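Local atomic coordinates of endonuclease NucS (Thermococcus kodakarensis KOD1, PDB entry 5GKE), a protein that acts as a mismatch restriction endonuclease on double-stranded DNA and probably also trims single-stranded 3' and 5' ends of branched DNA. Residues 172-178 with 207-213; 32-38 with 51-57. The protein carries 1 engineered substitution. All coordinates share one frame; numbering follows the deposited sequence.

Interaction 1 of 2, residues 172-178 with 207-213; sequences DGNIVVL and KVRGILV
Asn174 and Lys207 meet at about a right angle where two parallel strands begin. The amide oxygen OD1 of Asn174 rests against the aliphatic CD of Lys207 at 3.3 Å, while CB of Asn174 sits 3.1 Å from the backbone O of Lys207. With CG of Asn174 beside the backbone N (chi1 -56°), the amide comes between this lysine and Arg209, and ND2 approaches Arg209 CD with the amide and guanidinium planes nearly perpendicular, 82° apart. Replacing Asn174 by an alanine is likely to open a gap beside both long side chains and leave the poorly ordered Lys207 still freer to move.

Further along, two pairs point the same way. Val176 lies alongside Arg209, whose guanidinium carries on past it to salt bridges with Glu147, Asp170 and Glu231, so several carboxylates fix its rotation. Leu178 runs beside Ile211, CD2 reaching Ile211 CB at 3.7 Å; CD1 of Ile211 meanwhile turns to Val176 CG1 at 4.0 Å, filling the space between the two residues of the neighbouring strand. On the other face, Val177 and Val208 cross at a slant, CG2 of Val177 meeting CG1 of Val208 at 4.1 Å, and Val177 also packs on Tyr196, Val197 and Leu200 of helix 187-204.

Between these two faces, the backbones alternate as donor and acceptor. Ile175 N bonds to Lys207 O and Val177 N to Arg209 O; in return, Arg209 N reaches Ile175 O at 2.8 Å in an almost straight bond (173° at the hydrogen), and Ile211 N reaches Val177 O. Strand 175-180, helix 187-204 and strand 208-214 form the beta-alpha-beta crossover of a PD-(D/E)XK nuclease domain, in which Glu179, the residue after Leu178, and Gln192 of the connecting helix bind magnesium.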
loop_
_atom_site.group_PDB
_atom_site.type_symbol
_atom_site.label_atom_id
_atom_site.label_comp_id
_atom_site.label_asym_id
_atom_site.label_seq_id
_atom_site.Cartn_x
_atom_site.Cartn_y
_atom_site.Cartn_z
ATOM N N ASP A 172 9.930 -12.188 -37.374
ATOM C CA ASP A 172 10.873 -11.469 -38.222
ATOM C C ASP A 172 12.272 -11.439 -37.615
ATOM O O ASP A 172 13.159 -10.768 -38.143
ATOM C CB ASP A 172 10.389 -10.042 -38.477
ATOM C CG ASP A 172 9.528 -9.931 -39.720
ATOM O OD1 ASP A 172 9.017 -10.976 -40.182
ATOM O OD2 ASP A 172 9.360 -8.803 -40.233
ATOM N N GLY A 173 12.453 -12.128 -36.487
ATOM C CA GLY A 173 13.747 -12.213 -35.820
ATOM C C GLY A 173 14.157 -11.056 -34.905
ATOM O O GLY A 173 15.299 -10.993 -34.445
ATOM N N ASN A 174 13.240 -10.130 -34.643
ATOM C CA ASN A 174 13.490 -9.073 -33.669
ATOM C C ASN A 174 13.376 -9.588 -32.229
ATOM O O ASN A 174 12.642 -10.533 -31.955
ATOM C CB ASN A 174 12.512 -7.914 -33.868
ATOM C CG ASN A 174 12.554 -7.342 -35.274
ATOM O OD1 ASN A 174 13.540 -6.718 -35.667
ATOM N ND2 ASN A 174 11.465 -7.523 -36.030
ATOM N N ILE A 175 14.118 -8.973 -31.316
ATOM C CA ILE A 175 13.897 -9.167 -29.892
ATOM C C ILE A 175 12.612 -8.430 -29.461
ATOM O O ILE A 175 12.378 -7.282 -29.867
ATOM C CB ILE A 175 15.080 -8.639 -29.055
ATOM C CG1 ILE A 175 16.404 -9.258 -29.505
ATOM C CG2 ILE A 175 14.847 -8.891 -27.577
ATOM C CD1 ILE A 175 16.381 -10.726 -29.491
ATOM N N VAL A 176 11.783 -9.077 -28.643
ATOM C CA VAL A 176 10.575 -8.432 -28.123
ATOM C C VAL A 176 10.605 -8.329 -26.595
ATOM O O VAL A 176 10.797 -9.328 -25.899
ATOM C CB VAL A 176 9.299 -9.182 -28.560
ATOM C CG1 VAL A 176 8.067 -8.541 -27.947
ATOM C CG2 VAL A 176 9.189 -9.205 -30.079
ATOM N N VAL A 177 10.464 -7.104 -26.092
ATOM C CA VAL A 177 10.127 -6.860 -24.690
ATOM C C VAL A 177 8.634 -6.754 -24.544
ATOM O O VAL A 177 8.001 -5.997 -25.282
ATOM C CB VAL A 177 10.689 -5.549 -24.146
ATOM C CG1 VAL A 177 10.776 -5.621 -22.634
ATOM C CG2 VAL A 177 12.013 -5.250 -24.743
ATOM N N LEU A 178 8.069 -7.500 -23.601
ATOM C CA LEU A 178 6.692 -7.260 -23.177
ATOM C C LEU A 178 6.712 -6.603 -21.806
ATOM O O LEU A 178 7.463 -7.031 -20.918
ATOM C CB LEU A 178 5.883 -8.545 -23.106
ATOM C CG LEU A 178 5.681 -9.445 -24.319
ATOM C CD1 LEU A 178 4.665 -10.520 -23.935
ATOM C CD2 LEU A 178 5.225 -8.658 -25.545
ATOM N N LYS A 207 16.922 -3.808 -33.748
ATOM C CA LYS A 207 16.171 -5.062 -33.852
ATOM C C LYS A 207 15.277 -5.370 -32.638
ATOM O O LYS A 207 14.900 -6.523 -32.425
ATOM C CB LYS A 207 17.129 -6.233 -34.092
ATOM C CG LYS A 207 17.752 -6.235 -35.491
ATOM C CD LYS A 207 16.713 -6.535 -36.578
ATOM C CE LYS A 207 17.174 -7.634 -37.534
ATOM N NZ LYS A 207 16.069 -8.540 -37.978
ATOM N N VAL A 208 15.040 -4.373 -31.791
ATOM C CA VAL A 208 14.194 -4.549 -30.614
ATOM C C VAL A 208 12.815 -3.889 -30.757
ATOM O O VAL A 208 12.702 -2.735 -31.165
ATOM C CB VAL A 208 14.895 -3.997 -29.375
ATOM C CG1 VAL A 208 14.084 -4.284 -28.135
ATOM C CG2 VAL A 208 16.272 -4.631 -29.248
ATOM N N ARG A 209 11.769 -4.649 -30.445
ATOM C CA ARG A 209 10.404 -4.123 -30.337
ATOM C C ARG A 209 9.943 -4.116 -28.879
ATOM O O ARG A 209 10.206 -5.076 -28.155
ATOM C CB ARG A 209 9.429 -4.956 -31.152
ATOM C CG ARG A 209 9.580 -4.853 -32.646
ATOM C CD ARG A 209 8.801 -5.971 -33.309
ATOM N NE ARG A 209 7.365 -5.863 -33.066
ATOM C CZ ARG A 209 6.519 -6.884 -33.139
ATOM N NH1 ARG A 209 6.982 -8.091 -33.414
ATOM N NH2 ARG A 209 5.216 -6.706 -32.916
ATOM N N GLY A 210 9.355 -3.009 -28.422
ATOM C CA GLY A 210 8.627 -2.998 -27.163
ATOM C C GLY A 210 7.127 -3.144 -27.319
ATOM O O GLY A 210 6.515 -2.513 -28.186
ATOM N N ILE A 211 6.499 -3.882 -26.418
ATOM C CA ILE A 211 5.052 -4.011 -26.480
ATOM C C ILE A 211 4.458 -3.874 -25.093
ATOM O O ILE A 211 4.825 -4.607 -24.175
ATOM C CB ILE A 211 4.602 -5.352 -27.072
ATOM C CG1 ILE A 211 5.247 -5.601 -28.432
ATOM C CG2 ILE A 211 3.084 -5.392 -27.184
ATOM C CD1 ILE A 211 4.650 -6.792 -29.159
ATOM N N LEU A 212 3.551 -2.918 -24.945
ATOM C CA LEU A 212 2.814 -2.773 -23.707
ATOM C C LEU A 212 1.577 -3.647 -23.797
ATOM O O LEU A 212 0.830 -3.595 -24.769
ATOM C CB LEU A 212 2.432 -1.315 -23.446
ATOM C CG LEU A 212 1.638 -1.032 -22.166
ATOM C CD1 LEU A 212 2.275 -1.657 -20.948
ATOM C CD2 LEU A 212 1.554 0.442 -21.973
ATOM N N VAL A 213 1.385 -4.483 -22.798
ATOM C CA VAL A 213 0.286 -5.422 -22.831
ATOM C C VAL A 213 -0.569 -5.159 -21.596
ATOM O O VAL A 213 -0.148 -5.399 -20.465
ATOM C CB VAL A 213 0.811 -6.887 -22.879
ATOM C CG1 VAL A 213 -0.328 -7.882 -22.931
ATOM C CG2 VAL A 213 1.730 -7.074 -24.071
#

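Interaction 2 of 2, residues 32-38 with 51-57; sequences TIFARCK and SGDRVII
Ile33 and Ile56 form a hydrogen-bonded antiparallel pair at the tight end of this contact, each backbone N bonding to the other's O and the two CB atoms lying 4.1 Å apart. Ile56 also sends CD1 back along the same face toward Ala35 CB and Cys37 SG. That sulfur occupies the position between the backbone N and the carbonyl carbon (chi1 60°), which turns it onto Arg54 CD at 3.6 Å. The Arg54 chain bends at chi2 and its guanidinium lies over Gly52, whose CA is 3.4 Å from the plane; NH1 bonds to Gly50 O, and NE forms a salt bridge to Asp122 of the second subunit.

The face of Phe34, Val55 and Asp53 is packed as well, and here too the second subunit takes part. Phe34 lies beside Val55, CD2 touching CG2 at 3.8 Å, and its ring stacks on Phe118 of the second subunit. Asp53 accepts a hydrogen bond from Tyr113 at OD1 and forms a salt bridge through OD2 to Lys5 of the second subunit.

Toward Lys38 and the corner of the chain at Ser51 the packing gives way to partly exposed side chains. Arg36 passes Asp53 with CG 3.3 Å from OD1, but its charge is directed to Glu111. Lys38, extended beyond CG, lays CE 3.6 Å from Ser51 OG, a hydroxyl that bonds instead to Glu110.

Within the PH-like domain, strand 30-42 also pairs with strands 103-109 and 111-118, while strand 52-58 is flanked by 64-67, so that Val107, Phe64 and Ile66 complete the packing around Ile56.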
loop_
_atom_site.group_PDB
_atom_site.type_symbol
_atom_site.label_atom_id
_atom_site.label_comp_id
_atom_site.label_asym_id
_atom_site.label_seq_id
_atom_site.Cartn_x
_atom_site.Cartn_y
_atom_site.Cartn_z
ATOM N N THR A 32 -6.643 -7.013 20.630
ATOM C CA THR A 32 -7.453 -5.923 20.127
ATOM C C THR A 32 -7.837 -5.018 21.280
ATOM O O THR A 32 -8.283 -5.488 22.317
ATOM C CB THR A 32 -8.718 -6.424 19.402
ATOM O OG1 THR A 32 -8.338 -7.254 18.305
ATOM C CG2 THR A 32 -9.522 -5.261 18.860
ATOM N N ILE A 33 -7.660 -3.720 21.079
ATOM C CA ILE A 33 -7.968 -2.720 22.085
ATOM C C ILE A 33 -8.805 -1.584 21.498
ATOM O O ILE A 33 -8.478 -1.043 20.442
ATOM C CB ILE A 33 -6.666 -2.149 22.689
ATOM C CG1 ILE A 33 -5.952 -3.230 23.511
ATOM C CG2 ILE A 33 -6.935 -0.895 23.506
ATOM C CD1 ILE A 33 -4.580 -2.809 23.985
ATOM N N PHE A 34 -9.906 -1.248 22.163
ATOM C CA PHE A 34 -10.632 -0.020 21.860
ATOM C C PHE A 34 -10.242 0.979 22.936
ATOM O O PHE A 34 -10.368 0.685 24.117
ATOM C CB PHE A 34 -12.153 -0.219 21.851
ATOM C CG PHE A 34 -12.647 -1.336 20.955
ATOM C CD1 PHE A 34 -13.872 -1.938 21.207
ATOM C CD2 PHE A 34 -11.928 -1.756 19.854
ATOM C CE1 PHE A 34 -14.349 -2.954 20.391
ATOM C CE2 PHE A 34 -12.404 -2.765 19.027
ATOM C CZ PHE A 34 -13.613 -3.369 19.301
ATOM N N ALA A 35 -9.757 2.150 22.550
ATOM C CA ALA A 35 -9.248 3.072 23.548
ATOM C C ALA A 35 -9.267 4.510 23.084
ATOM O O ALA A 35 -9.226 4.779 21.892
ATOM C CB ALA A 35 -7.824 2.683 23.936
ATOM N N ARG A 36 -9.304 5.432 24.038
ATOM C CA ARG A 36 -8.938 6.799 23.754
ATOM C C ARG A 36 -7.429 6.876 23.885
ATOM O O ARG A 36 -6.859 6.437 24.885
ATOM C CB ARG A 36 -9.617 7.787 24.700
ATOM C CG ARG A 36 -9.700 9.184 24.122
ATOM C CD ARG A 36 -9.774 10.241 25.197
ATOM N NE ARG A 36 -10.561 9.766 26.324
ATOM C CZ ARG A 36 -10.168 9.851 27.589
ATOM N NH1 ARG A 36 -9.000 10.413 27.888
ATOM N NH2 ARG A 36 -10.947 9.380 28.553
ATOM N N CYS A 37 -6.768 7.433 22.883
ATOM C CA CYS A 37 -5.313 7.435 22.912
ATOM C C CYS A 37 -4.671 8.602 22.185
ATOM O O CYS A 37 -5.328 9.343 21.456
ATOM C CB CYS A 37 -4.786 6.123 22.333
ATOM S SG CYS A 37 -5.251 5.812 20.635
ATOM N N LYS A 38 -3.381 8.769 22.444
ATOM C CA LYS A 38 -2.498 9.618 21.659
ATOM C C LYS A 38 -1.443 8.718 21.002
ATOM O O LYS A 38 -1.073 7.678 21.562
ATOM C CB LYS A 38 -1.826 10.676 22.538
ATOM C CG LYS A 38 -2.751 11.728 23.147
ATOM C CD LYS A 38 -1.959 12.521 24.172
ATOM C CE LYS A 38 -2.691 13.746 24.680
ATOM N NZ LYS A 38 -1.843 14.428 25.701
ATOM N N SER A 51 -5.545 13.065 21.171
ATOM C CA SER A 51 -6.552 12.216 21.828
ATOM C C SER A 51 -7.743 11.909 20.952
ATOM O O SER A 51 -8.380 12.810 20.417
ATOM C CB SER A 51 -7.068 12.865 23.116
ATOM O OG SER A 51 -6.099 12.853 24.145
ATOM N N GLY A 52 -8.058 10.627 20.840
ATOM C CA GLY A 52 -9.166 10.180 20.018
ATOM C C GLY A 52 -9.369 8.689 20.199
ATOM O O GLY A 52 -8.467 7.970 20.649
ATOM N N ASP A 53 -10.561 8.219 19.858
ATOM C CA ASP A 53 -10.858 6.812 19.995
ATOM C C ASP A 53 -10.396 6.052 18.770
ATOM O O ASP A 53 -10.664 6.467 17.641
ATOM C CB ASP A 53 -12.354 6.589 20.210
ATOM C CG ASP A 53 -12.862 7.245 21.467
ATOM O OD1 ASP A 53 -12.041 7.578 22.351
ATOM O OD2 ASP A 53 -14.086 7.427 21.568
ATOM N N ARG A 54 -9.717 4.931 18.993
ATOM C CA ARG A 54 -9.262 4.095 17.896
ATOM C C ARG A 54 -9.318 2.620 18.256
ATOM O O ARG A 54 -9.356 2.242 19.425
ATOM C CB ARG A 54 -7.821 4.470 17.478
ATOM C CG ARG A 54 -7.698 5.821 16.806
ATOM C CD ARG A 54 -7.058 6.846 17.727
ATOM N NE ARG A 54 -7.348 8.212 17.302
ATOM C CZ ARG A 54 -6.731 9.297 17.766
ATOM N NH1 ARG A 54 -5.756 9.169 18.656
ATOM N NH2 ARG A 54 -7.074 10.510 17.325
ATOM N N VAL A 55 -9.335 1.800 17.216
ATOM C CA VAL A 55 -9.111 0.380 17.334
ATOM C C VAL A 55 -7.631 0.103 17.146
ATOM O O VAL A 55 -7.035 0.547 16.166
ATOM C CB VAL A 55 -9.888 -0.403 16.288
ATOM C CG1 VAL A 55 -9.555 -1.870 16.416
ATOM C CG2 VAL A 55 -11.389 -0.133 16.431
ATOM N N ILE A 56 -7.057 -0.644 18.080
ATOM C CA ILE A 56 -5.642 -0.976 18.074
ATOM C C ILE A 56 -5.482 -2.481 17.956
ATOM O O ILE A 56 -6.125 -3.233 18.679
ATOM C CB ILE A 56 -4.957 -0.465 19.349
ATOM C CG1 ILE A 56 -4.999 1.066 19.374
ATOM C CG2 ILE A 56 -3.531 -0.984 19.440
ATOM C CD1 ILE A 56 -4.879 1.676 20.762
ATOM N N ILE A 57 -4.660 -2.928 17.021
ATOM C CA ILE A 57 -4.458 -4.359 16.838
ATOM C C ILE A 57 -2.987 -4.711 16.881
ATOM O O ILE A 57 -2.167 -4.055 16.237
ATOM C CB ILE A 57 -5.053 -4.853 15.518
ATOM C CG1 ILE A 57 -6.580 -4.765 15.567
ATOM C CG2 ILE A 57 -4.617 -6.287 15.220
ATOM C CD1 ILE A 57 -7.226 -5.163 14.281
#

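How the interactions relate
Along the chain, interaction 2 is complete well before the first residue of interaction 1; the two lie in different domains, and the chain's centre lies between them. Their centres are 54 Å apart and their nearest atoms about 35 Å, so they do not touch. Parallel pairing in 172-178 with 207-213 belongs to the nuclease domain, where the side chain of Val177 is about 8 Å from the bound magnesium; antiparallel pairing in 32-38 with 51-57 belongs to the PH-like domain and joins the second subunit. Neither touches the bound DNA, whose nearest atom is about 8 Å from interaction 1 and about 11 Å from interaction 2.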